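Local coordinates for protein polysaccharide deacetylase (Ammonifex degensii, PDB 4WCJ) that probably removes acetyl groups from the polysaccharide poly-beta-1,6-N-acetyl-D-glucosamine, as a zinc-binding member of carbohydrate esterase family 4, at residues Thr30-Cys41 with Phe228-Arg236; Lys116-Gln127 with Leu151-His162. One frame throughout, in Å; residues are numbered along the deposited sequence.

Contact 1. Residues Thr30-Cys41 with Phe228-Arg236; sequences THLQGDGLVVLC and FTLRAKVNR
Asn235 clasps the carbonyl of Leu37 with two of its own N-H groups: Leu37 O lies 2.8 Å from Asn235 N and 3.1 Å from Asn235 ND2, and the two donors arrive from opposite faces of the carbonyl plane. Leu37 N returns an almost straight bond (173°) to Asn235 O at 2.8 Å, completing a single antiparallel hydrogen-bonded pair. With CG beside its own backbone N (chi1 -62°), Asn235 turns the amide back onto the oxygen its main chain already holds. One residue earlier, Val234 spreads its two methyls along the start of the strand: CG1 sits 3.6 Å from Gly36 CA, where any CB would collide, while CG2 meets Val38 CG2 at 4.0 Å. Arg236 is bent at its second and third torsions, and its NH2 reaches Asp35 O at 2.7 Å from above the carbonyl plane. Past the bridge the backbones separate, and one water joins Val39 N to Lys233 O. Farther on, Leu230 CD2 rests 3.9 Å from Cys41 SG.

In the second shell, Gly244 O takes a further bond from Asn235 ND2 and so helps fix the amide, while Trp259 of helix 253-261 packs on Leu32, Val38 and Val234. Strand 36-42 itself pairs in parallel with strands 91-99 and 242-247, so a returning loop is pinned to an inner strand of the beta/alpha barrel seen in family 4 carbohydrate esterases.

Contact 2. Residues Lys116-Gln127 with Leu151-His162; sequences KIPFLFFVIAGQ and LCVVGLHTYDLH. With ZN (zinc ion), chain B.
Tyr159 spreads its ring over the backbone of Gly126 in a CH-pi contact, with Gly126 CA 3.6 Å from the ring centroid and only 14° off the ring normal. The main chains are joined here too: Gly126 N donates to Tyr159 O at 2.7 Å, and a side chain on Gly126 would strike that same oxygen. A serine in place of Tyr159 would probably strip the cover from Gly126 CA, opening a gap beside this turn. Nearby, Gln127 NE2 donates a hydrogen bond to Asp160 OD1 at 3.0 Å; the oxygen lies in the amide plane but is met from above the carboxylate plane, the two groups being turned 58° apart. Tyr163 OH shares that oxygen.

Ile124 packs against both histidines that bind the metal: its CD1 lies 3.6 Å from His162 CD2, and its CG1 approaches His157 CD2 obliquely. Zinc is held by His157 NE2 at 2.1 Å and His162 NE2 at 2.2 Å, with Asp99 and two waters completing the site. Ala205 O bonds to His157 ND1, a second-shell hold on the imidazole.

Upstream, parallel backbone bonds alternate between the strands. Phe119, its CG in the crowded position (chi1 61°), turns one face of its ring, toward the rim, to Cys152 CA, while Cys152 SG stands obliquely 4.2 Å from the centroid, a sulfur-aromatic contact. A CB on Gly155 would collide with Phe122 CD1; the glycine lets that atom come up to the backbone.

Linked through helix 140-148, the strands form a beta-alpha-beta crossover; strand 91-99 bonds to the other edge of 119-123, and helix 179-197 packs against Val154 and Tyr159.

How the contacts relate
Both contacts belong to one sheet, but only contact 2 reaches the metal. Their centres are 19 Å apart, and contact 2 is nested within the long loop that contact 1 closes. They meet directly through Phe228: its CD1 comes within 3.4 Å of Phe122 CZ, the ring planes inclined at about 60°, and its CZ packs 3.8 Å from Leu120 CD1. Contact 2 supplies two of the zinc ligands. Contact 1 supplies none, yet its strand runs toward the site, leaving the side chain of Cys41 about 7 Å from the zinc ion and about 8 Å from the side chain of Asp99.

Contact 1. Residues Thr30-Cys41 with Phe228-Arg236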
loop_
_atom_site.group_PDB
_atom_site.type_symbol
_atom_site.label_atom_id
_atom_site.label_comp_id
_atom_site.label_asym_id
_atom_site.label_seq_id
_atom_site.Cartn_x
_atom_site.Cartn_y
_atom_site.Cartn_z
ATOM N N THR A 30 6.581 -14.479 8.268
ATOM C CA THR A 30 5.988 -14.497 6.932
ATOM C C THR A 30 5.679 -15.928 6.487
ATOM O O THR A 30 6.531 -16.611 5.918
ATOM C CB THR A 30 6.915 -13.826 5.890
ATOM O OG1 THR A 30 7.252 -12.500 6.322
ATOM C CG2 THR A 30 6.231 -13.751 4.535
ATOM N N HIS A 31 4.453 -16.370 6.744
ATOM C CA HIS A 31 4.056 -17.749 6.473
ATOM C C HIS A 31 2.972 -17.806 5.403
ATOM O O HIS A 31 1.838 -17.395 5.643
ATOM C CB HIS A 31 3.580 -18.407 7.763
ATOM C CG HIS A 31 4.538 -18.241 8.902
ATOM N ND1 HIS A 31 5.492 -19.183 9.213
ATOM C CD2 HIS A 31 4.711 -17.225 9.780
ATOM C CE1 HIS A 31 6.202 -18.765 10.245
ATOM N NE2 HIS A 31 5.751 -17.578 10.606
ATOM N N LEU A 32 3.321 -18.313 4.224
ATOM C CA LEU A 32 2.435 -18.219 3.064
ATOM C C LEU A 32 2.244 -19.555 2.351
ATOM O O LEU A 32 3.206 -20.141 1.854
ATOM C CB LEU A 32 2.977 -17.192 2.072
ATOM C CG LEU A 32 3.357 -15.806 2.599
ATOM C CD1 LEU A 32 3.865 -14.931 1.458
ATOM C CD2 LEU A 32 2.179 -15.147 3.293
ATOM N N GLN A 33 1.003 -20.032 2.303
ATOM C CA GLN A 33 0.684 -21.257 1.575
ATOM C C GLN A 33 -0.637 -21.137 0.816
ATOM O O GLN A 33 -1.575 -20.487 1.277
ATOM C CB GLN A 33 0.626 -22.453 2.528
ATOM C CG GLN A 33 1.972 -22.847 3.125
ATOM C CD GLN A 33 1.858 -23.956 4.154
ATOM O OE1 GLN A 33 0.848 -24.658 4.218
ATOM N NE2 GLN A 33 2.898 -24.117 4.969
ATOM N N GLY A 34 -0.698 -21.763 -0.356
ATOM C CA GLY A 34 -1.949 -21.906 -1.080
ATOM C C GLY A 34 -2.324 -20.785 -2.031
ATOM O O GLY A 34 -1.743 -19.698 -2.007
ATOM N N ASP A 35 -3.312 -21.069 -2.877
ATOM C CA ASP A 35 -3.858 -20.086 -3.808
ATOM C C ASP A 35 -4.535 -18.945 -3.061
ATOM O O ASP A 35 -5.142 -19.145 -2.014
ATOM C CB ASP A 35 -4.861 -20.740 -4.767
ATOM C CG ASP A 35 -4.195 -21.624 -5.808
ATOM O OD1 ASP A 35 -2.986 -21.447 -6.071
ATOM O OD2 ASP A 35 -4.890 -22.489 -6.378
ATOM N N GLY A 36 -4.443 -17.743 -3.613
ATOM C CA GLY A 36 -5.037 -16.587 -2.973
ATOM C C GLY A 36 -4.258 -15.332 -3.301
ATOM O O GLY A 36 -3.371 -15.359 -4.152
ATOM N N LEU A 37 -4.572 -14.244 -2.605
ATOM C CA LEU A 37 -3.986 -12.939 -2.886
ATOM C C LEU A 37 -2.927 -12.522 -1.876
ATOM O O LEU A 37 -3.238 -12.315 -0.708
ATOM C CB LEU A 37 -5.080 -11.874 -2.913
ATOM C CG LEU A 37 -4.611 -10.415 -2.994
ATOM C CD1 LEU A 37 -3.908 -10.130 -4.315
ATOM C CD2 LEU A 37 -5.776 -9.460 -2.775
ATOM N N VAL A 38 -1.687 -12.378 -2.329
ATOM C CA VAL A 38 -0.641 -11.792 -1.495
ATOM C C VAL A 38 -0.425 -10.344 -1.914
ATOM O O VAL A 38 -0.352 -10.038 -3.101
ATOM C CB VAL A 38 0.686 -12.592 -1.583
ATOM C CG1 VAL A 38 1.871 -11.752 -1.125
ATOM C CG2 VAL A 38 0.578 -13.873 -0.768
ATOM N N VAL A 39 -0.359 -9.449 -0.936
ATOM C CA VAL A 39 -0.195 -8.034 -1.220
ATOM C C VAL A 39 1.160 -7.564 -0.697
ATOM O O VAL A 39 1.434 -7.657 0.498
ATOM C CB VAL A 39 -1.337 -7.205 -0.593
ATOM C CG1 VAL A 39 -1.203 -5.744 -0.962
ATOM C CG2 VAL A 39 -2.688 -7.730 -1.068
ATOM N N LEU A 40 2.011 -7.075 -1.598
ATOM C CA LEU A 40 3.359 -6.659 -1.211
ATOM C C LEU A 40 3.380 -5.195 -0.797
ATOM O O LEU A 40 2.717 -4.362 -1.412
ATOM C CB LEU A 40 4.345 -6.890 -2.356
ATOM C CG LEU A 40 4.343 -8.285 -2.984
ATOM C CD1 LEU A 40 5.332 -8.360 -4.143
ATOM C CD2 LEU A 40 4.640 -9.345 -1.950
ATOM N N CYS A 41 4.125 -4.895 0.262
ATOM C CA CYS A 41 4.313 -3.525 0.710
ATOM C C CYS A 41 5.773 -3.104 0.557
ATOM O O CYS A 41 6.657 -3.591 1.271
ATOM C CB CYS A 41 3.867 -3.352 2.162
ATOM S SG CYS A 41 4.187 -1.698 2.826
ATOM N N PHE A 228 -5.745 -1.714 4.796
ATOM C CA PHE A 228 -4.555 -2.550 4.647
ATOM C C PHE A 228 -3.643 -2.516 5.863
ATOM O O PHE A 228 -3.340 -1.445 6.391
ATOM C CB PHE A 228 -3.745 -2.114 3.433
ATOM C CG PHE A 228 -4.427 -2.365 2.121
ATOM C CD1 PHE A 228 -5.477 -1.559 1.701
ATOM C CD2 PHE A 228 -4.002 -3.390 1.297
ATOM C CE1 PHE A 228 -6.097 -1.779 0.483
ATOM C CE2 PHE A 228 -4.613 -3.615 0.074
ATOM C CZ PHE A 228 -5.664 -2.806 -0.331
ATOM N N THR A 229 -3.203 -3.700 6.273
ATOM C CA THR A 229 -2.333 -3.876 7.429
ATOM C C THR A 229 -0.996 -4.468 6.999
ATOM O O THR A 229 -0.784 -4.712 5.819
ATOM C CB THR A 229 -2.983 -4.805 8.467
ATOM O OG1 THR A 229 -2.954 -6.162 7.997
ATOM C CG2 THR A 229 -4.435 -4.417 8.723
ATOM N N LEU A 230 -0.109 -4.723 7.963
ATOM C CA LEU A 230 1.146 -5.429 7.689
ATOM C C LEU A 230 1.122 -6.823 8.326
ATOM O O LEU A 230 2.152 -7.349 8.760
ATOM C CB LEU A 230 2.351 -4.622 8.190
ATOM C CG LEU A 230 2.640 -3.345 7.395
ATOM C CD1 LEU A 230 3.755 -2.521 8.027
ATOM C CD2 LEU A 230 2.962 -3.680 5.936
ATOM N N ARG A 231 -0.069 -7.412 8.388
ATOM C CA ARG A 231 -0.220 -8.808 8.785
ATOM C C ARG A 231 0.085 -9.688 7.579
ATOM O O ARG A 231 -0.697 -9.742 6.632
ATOM C CB ARG A 231 -1.631 -9.080 9.322
ATOM C CG ARG A 231 -1.763 -10.392 10.077
ATOM C CD ARG A 231 -3.137 -10.547 10.722
ATOM N NE ARG A 231 -3.391 -9.576 11.789
ATOM C CZ ARG A 231 -4.468 -9.598 12.573
ATOM N NH1 ARG A 231 -5.388 -10.541 12.413
ATOM N NH2 ARG A 231 -4.628 -8.680 13.516
ATOM N N ALA A 232 1.233 -10.353 7.594
ATOM C CA ALA A 232 1.670 -11.124 6.433
ATOM C C ALA A 232 0.870 -12.414 6.279
ATOM O O ALA A 232 1.095 -13.378 7.006
ATOM C CB ALA A 232 3.155 -11.433 6.535
ATOM N N LYS A 233 -0.051 -12.439 5.320
ATOM C CA LYS A 233 -0.896 -13.614 5.120
ATOM C C LYS A 233 -1.306 -13.768 3.667
ATOM O O LYS A 233 -1.159 -12.836 2.874
ATOM C CB LYS A 233 -2.147 -13.528 5.994
ATOM C CG LYS A 233 -2.911 -12.226 5.830
ATOM C CD LYS A 233 -4.298 -12.305 6.442
ATOM C CE LYS A 233 -5.235 -13.100 5.545
ATOM N NZ LYS A 233 -6.658 -13.016 5.983
ATOM N N VAL A 234 -1.809 -14.950 3.313
ATOM C CA VAL A 234 -2.490 -15.107 2.032
ATOM C C VAL A 234 -3.937 -14.682 2.213
ATOM O O VAL A 234 -4.669 -15.279 3.002
ATOM C CB VAL A 234 -2.447 -16.553 1.489
ATOM C CG1 VAL A 234 -3.302 -16.670 0.221
ATOM C CG2 VAL A 234 -1.018 -16.982 1.205
ATOM N N ASN A 235 -4.344 -13.645 1.484
ATOM C CA ASN A 235 -5.708 -13.143 1.575
ATOM C C ASN A 235 -6.648 -13.952 0.689
ATOM O O ASN A 235 -6.293 -14.317 -0.430
ATOM C CB ASN A 235 -5.759 -11.657 1.204
ATOM C CG ASN A 235 -4.930 -10.798 2.152
ATOM O OD1 ASN A 235 -5.350 -10.505 3.273
ATOM N ND2 ASN A 235 -3.742 -10.403 1.709
ATOM N N ARG A 236 -7.839 -14.235 1.213
ATOM C CA ARG A 236 -8.813 -15.091 0.539
ATOM C C ARG A 236 -10.152 -14.366 0.379
ATOM O O ARG A 236 -10.426 -13.413 1.106
ATOM C CB ARG A 236 -8.999 -16.393 1.326
ATOM C CG ARG A 236 -7.757 -17.277 1.394
ATOM C CD ARG A 236 -7.505 -17.989 0.071
ATOM N NE ARG A 236 -8.622 -18.862 -0.296
ATOM C CZ ARG A 236 -8.721 -19.510 -1.454
ATOM N NH1 ARG A 236 -9.778 -20.275 -1.697
ATOM N NH2 ARG A 236 -7.767 -19.395 -2.371
HETATM O O HOH W 1 -0.122 -10.609 1.588
#

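Contact 2. Residues Lys116-Gln127 with Leu151-His162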
loop_
_atom_site.group_PDB
_atom_site.type_symbol
_atom_site.label_atom_id
_atom_site.label_comp_id
_atom_site.label_asym_id
_atom_site.label_seq_id
_atom_site.Cartn_x
_atom_site.Cartn_y
_atom_site.Cartn_z
ATOM N N LYS A 116 3.739 -3.055 -17.355
ATOM C CA LYS A 116 2.286 -2.859 -17.268
ATOM C C LYS A 116 1.692 -3.425 -15.978
ATOM O O LYS A 116 0.575 -3.946 -15.975
ATOM C CB LYS A 116 1.571 -3.486 -18.472
ATOM C CG LYS A 116 1.773 -2.766 -19.787
ATOM C CD LYS A 116 0.963 -3.446 -20.876
ATOM C CE LYS A 116 1.464 -3.085 -22.259
ATOM N NZ LYS A 116 0.851 -3.954 -23.300
ATOM N N ILE A 117 2.451 -3.320 -14.892
ATOM C CA ILE A 117 2.010 -3.808 -13.590
ATOM C C ILE A 117 1.332 -2.700 -12.786
ATOM O O ILE A 117 1.944 -1.671 -12.470
ATOM C CB ILE A 117 3.193 -4.393 -12.787
ATOM C CG1 ILE A 117 3.703 -5.667 -13.463
ATOM C CG2 ILE A 117 2.779 -4.683 -11.348
ATOM C CD1 ILE A 117 5.028 -6.159 -12.930
ATOM N N PRO A 118 0.062 -2.916 -12.437
ATOM C CA PRO A 118 -0.676 -1.967 -11.602
ATOM C C PRO A 118 -0.086 -1.901 -10.197
ATOM O O PRO A 118 0.612 -2.825 -9.780
ATOM C CB PRO A 118 -2.093 -2.550 -11.556
ATOM C CG PRO A 118 -2.080 -3.767 -12.446
ATOM C CD PRO A 118 -0.665 -4.181 -12.609
ATOM N N PHE A 119 -0.355 -0.821 -9.478
ATOM C CA PHE A 119 0.061 -0.744 -8.087
ATOM C C PHE A 119 -0.789 0.250 -7.308
ATOM O O PHE A 119 -1.371 1.175 -7.874
ATOM C CB PHE A 119 1.557 -0.391 -7.983
ATOM C CG PHE A 119 1.930 0.945 -8.584
ATOM C CD1 PHE A 119 1.953 1.129 -9.960
ATOM C CD2 PHE A 119 2.299 2.004 -7.765
ATOM C CE1 PHE A 119 2.301 2.348 -10.504
ATOM C CE2 PHE A 119 2.655 3.224 -8.306
ATOM C CZ PHE A 119 2.664 3.394 -9.674
ATOM N N LEU A 120 -0.878 0.036 -6.000
ATOM C CA LEU A 120 -1.589 0.944 -5.123
ATOM C C LEU A 120 -0.559 1.774 -4.356
ATOM O O LEU A 120 0.321 1.225 -3.694
ATOM C CB LEU A 120 -2.497 0.174 -4.154
ATOM C CG LEU A 120 -3.887 0.749 -3.848
ATOM C CD1 LEU A 120 -4.709 -0.198 -2.953
ATOM C CD2 LEU A 120 -3.801 2.134 -3.241
ATOM N N PHE A 121 -0.676 3.093 -4.444
ATOM C CA PHE A 121 0.265 4.017 -3.811
ATOM C C PHE A 121 -0.423 4.721 -2.648
ATOM O O PHE A 121 -1.242 5.627 -2.878
ATOM C CB PHE A 121 0.751 5.037 -4.845
ATOM C CG PHE A 121 2.022 5.765 -4.471
ATOM C CD1 PHE A 121 2.802 5.364 -3.387
ATOM C CD2 PHE A 121 2.418 6.885 -5.206
ATOM C CE1 PHE A 121 3.972 6.052 -3.064
ATOM C CE2 PHE A 121 3.580 7.576 -4.873
ATOM C CZ PHE A 121 4.355 7.156 -3.818
ATOM N N PHE A 122 -0.100 4.311 -1.422
ATOM C CA PHE A 122 -0.678 4.925 -0.233
ATOM C C PHE A 122 0.136 6.146 0.177
ATOM O O PHE A 122 1.235 6.001 0.693
ATOM C CB PHE A 122 -0.719 3.924 0.925
ATOM C CG PHE A 122 -1.602 2.725 0.678
ATOM C CD1 PHE A 122 -2.973 2.799 0.889
ATOM C CD2 PHE A 122 -1.059 1.515 0.259
ATOM C CE1 PHE A 122 -3.778 1.685 0.686
ATOM C CE2 PHE A 122 -1.865 0.402 0.051
ATOM C CZ PHE A 122 -3.223 0.490 0.266
ATOM N N VAL A 123 -0.395 7.343 -0.036
ATOM C CA VAL A 123 0.379 8.537 0.261
ATOM C C VAL A 123 -0.039 9.254 1.545
ATOM O O VAL A 123 -1.211 9.260 1.929
ATOM C CB VAL A 123 0.328 9.531 -0.918
ATOM C CG1 VAL A 123 0.783 8.836 -2.205
ATOM C CG2 VAL A 123 -1.079 10.119 -1.128
ATOM N N ILE A 124 0.953 9.820 2.215
ATOM C CA ILE A 124 0.743 10.740 3.322
ATOM C C ILE A 124 0.379 12.072 2.691
ATOM O O ILE A 124 1.252 12.848 2.297
ATOM C CB ILE A 124 1.979 10.890 4.199
ATOM C CG1 ILE A 124 2.506 9.515 4.613
ATOM C CG2 ILE A 124 1.641 11.722 5.423
ATOM C CD1 ILE A 124 3.881 9.553 5.186
ATOM N N ALA A 125 -0.921 12.328 2.560
ATOM C CA ALA A 125 -1.381 13.383 1.659
ATOM C C ALA A 125 -0.839 14.752 2.036
ATOM O O ALA A 125 -0.598 15.577 1.159
ATOM C CB ALA A 125 -2.925 13.409 1.605
ATOM N N GLY A 126 -0.632 14.990 3.331
ATOM C CA GLY A 126 -0.120 16.263 3.799
ATOM C C GLY A 126 1.384 16.450 3.651
ATOM O O GLY A 126 1.897 17.541 3.891
ATOM N N GLN A 127 2.090 15.390 3.263
ATOM C CA GLN A 127 3.547 15.466 3.083
ATOM C C GLN A 127 3.946 15.395 1.613
ATOM O O GLN A 127 5.126 15.502 1.276
ATOM C CB GLN A 127 4.257 14.350 3.865
ATOM C CG GLN A 127 4.155 14.476 5.372
ATOM C CD GLN A 127 4.772 15.761 5.890
ATOM O OE1 GLN A 127 5.702 16.311 5.282
ATOM N NE2 GLN A 127 4.271 16.244 7.026
ATOM N N LEU A 151 -2.209 2.898 -14.334
ATOM C CA LEU A 151 -1.560 1.833 -13.562
ATOM C C LEU A 151 -1.572 2.105 -12.070
ATOM O O LEU A 151 -1.533 1.169 -11.256
ATOM C CB LEU A 151 -0.112 1.645 -14.015
ATOM C CG LEU A 151 0.127 1.065 -15.410
ATOM C CD1 LEU A 151 1.608 1.013 -15.700
ATOM C CD2 LEU A 151 -0.493 -0.315 -15.523
ATOM N N CYS A 152 -1.582 3.385 -11.716
ATOM C CA CYS A 152 -1.459 3.792 -10.316
ATOM C C CYS A 152 -2.801 4.225 -9.749
ATOM O O CYS A 152 -3.458 5.116 -10.292
ATOM C CB CYS A 152 -0.450 4.940 -10.173
ATOM S SG CYS A 152 -0.204 5.528 -8.445
ATOM N N VAL A 153 -3.195 3.596 -8.648
ATOM C CA VAL A 153 -4.348 4.032 -7.870
ATOM C C VAL A 153 -3.800 4.555 -6.541
ATOM O O VAL A 153 -2.983 3.888 -5.909
ATOM C CB VAL A 153 -5.360 2.892 -7.623
ATOM C CG1 VAL A 153 -6.536 3.377 -6.760
ATOM C CG2 VAL A 153 -5.867 2.332 -8.952
ATOM N N VAL A 154 -4.207 5.755 -6.148
ATOM C CA VAL A 154 -3.724 6.324 -4.897
ATOM C C VAL A 154 -4.681 6.057 -3.725
ATOM O O VAL A 154 -5.894 6.276 -3.831
ATOM C CB VAL A 154 -3.505 7.842 -5.022
ATOM C CG1 VAL A 154 -2.999 8.425 -3.707
ATOM C CG2 VAL A 154 -2.520 8.132 -6.145
ATOM N N GLY A 155 -4.106 5.600 -2.604
ATOM C CA GLY A 155 -4.857 5.421 -1.374
ATOM C C GLY A 155 -4.321 6.373 -0.320
ATOM O O GLY A 155 -3.347 7.083 -0.562
ATOM N N LEU A 156 -4.966 6.399 0.844
ATOM C CA LEU A 156 -4.567 7.323 1.908
ATOM C C LEU A 156 -3.755 6.614 3.005
ATOM O O LEU A 156 -4.078 5.498 3.411
ATOM C CB LEU A 156 -5.810 7.999 2.505
ATOM C CG LEU A 156 -5.593 9.088 3.567
ATOM C CD1 LEU A 156 -4.895 10.315 2.994
ATOM C CD2 LEU A 156 -6.921 9.479 4.214
ATOM N N HIS A 157 -2.708 7.291 3.470
ATOM C CA HIS A 157 -1.777 6.797 4.483
ATOM C C HIS A 157 -1.758 7.851 5.598
ATOM O O HIS A 157 -0.704 8.290 6.034
ATOM C CB HIS A 157 -0.386 6.589 3.855
ATOM C CG HIS A 157 0.524 5.654 4.601
ATOM N ND1 HIS A 157 0.086 4.502 5.220
ATOM C CD2 HIS A 157 1.869 5.684 4.781
ATOM C CE1 HIS A 157 1.112 3.877 5.766
ATOM N NE2 HIS A 157 2.209 4.571 5.510
ATOM N N THR A 158 -2.960 8.227 6.046
ATOM C CA THR A 158 -3.254 9.457 6.818
ATOM C C THR A 158 -2.931 10.725 6.028
ATOM O O THR A 158 -2.243 10.678 5.002
ATOM C CB THR A 158 -2.510 9.544 8.202
ATOM O OG1 THR A 158 -1.141 9.939 8.017
ATOM C CG2 THR A 158 -2.588 8.237 8.962
ATOM N N TYR A 159 -3.460 11.857 6.497
ATOM C CA TYR A 159 -3.044 13.164 5.981
ATOM C C TYR A 159 -1.692 13.582 6.568
ATOM O O TYR A 159 -0.734 13.873 5.839
ATOM C CB TYR A 159 -4.092 14.243 6.292
ATOM C CG TYR A 159 -3.707 15.617 5.771
ATOM C CD1 TYR A 159 -3.965 15.977 4.455
ATOM C CD2 TYR A 159 -3.080 16.546 6.590
ATOM C CE1 TYR A 159 -3.608 17.223 3.973
ATOM C CE2 TYR A 159 -2.720 17.799 6.111
ATOM C CZ TYR A 159 -2.987 18.123 4.800
ATOM O OH TYR A 159 -2.633 19.361 4.313
ATOM N N ASP A 160 -1.619 13.638 7.890
ATOM C CA ASP A 160 -0.358 13.972 8.556
ATOM C C ASP A 160 -0.339 13.418 9.978
ATOM O O ASP A 160 -0.196 14.159 10.959
ATOM C CB ASP A 160 -0.137 15.487 8.553
ATOM C CG ASP A 160 1.253 15.885 9.039
ATOM O OD1 ASP A 160 2.198 15.070 8.920
ATOM O OD2 ASP A 160 1.393 17.018 9.544
ATOM N N LEU A 161 -0.473 12.100 10.085
ATOM C CA LEU A 161 -0.451 11.435 11.382
ATOM C C LEU A 161 0.503 10.244 11.370
ATOM O O LEU A 161 0.350 9.308 12.147
ATOM C CB LEU A 161 -1.865 10.982 11.788
ATOM C CG LEU A 161 -2.735 12.011 12.509
ATOM C CD1 LEU A 161 -4.046 11.389 12.968
ATOM C CD2 LEU A 161 -1.997 12.607 13.704
ATOM N N HIS A 162 1.499 10.292 10.489
ATOM C CA HIS A 162 2.487 9.224 10.381
ATOM C C HIS A 162 3.616 9.442 11.377
ATOM O O HIS A 162 4.789 9.625 11.006
ATOM C CB HIS A 162 3.035 9.155 8.960
ATOM C CG HIS A 162 3.620 7.827 8.597
ATOM N ND1 HIS A 162 4.687 7.273 9.265
ATOM C CD2 HIS A 162 3.299 6.957 7.606
ATOM C CE1 HIS A 162 4.996 6.113 8.710
ATOM N NE2 HIS A 162 4.160 5.892 7.717
HETATM ZN ZN ZN B . 4.269 4.458 6.079
HETATM O O HOH W 2 6.450 4.032 6.376
HETATM O O HOH W 3 4.446 2.178 5.786
#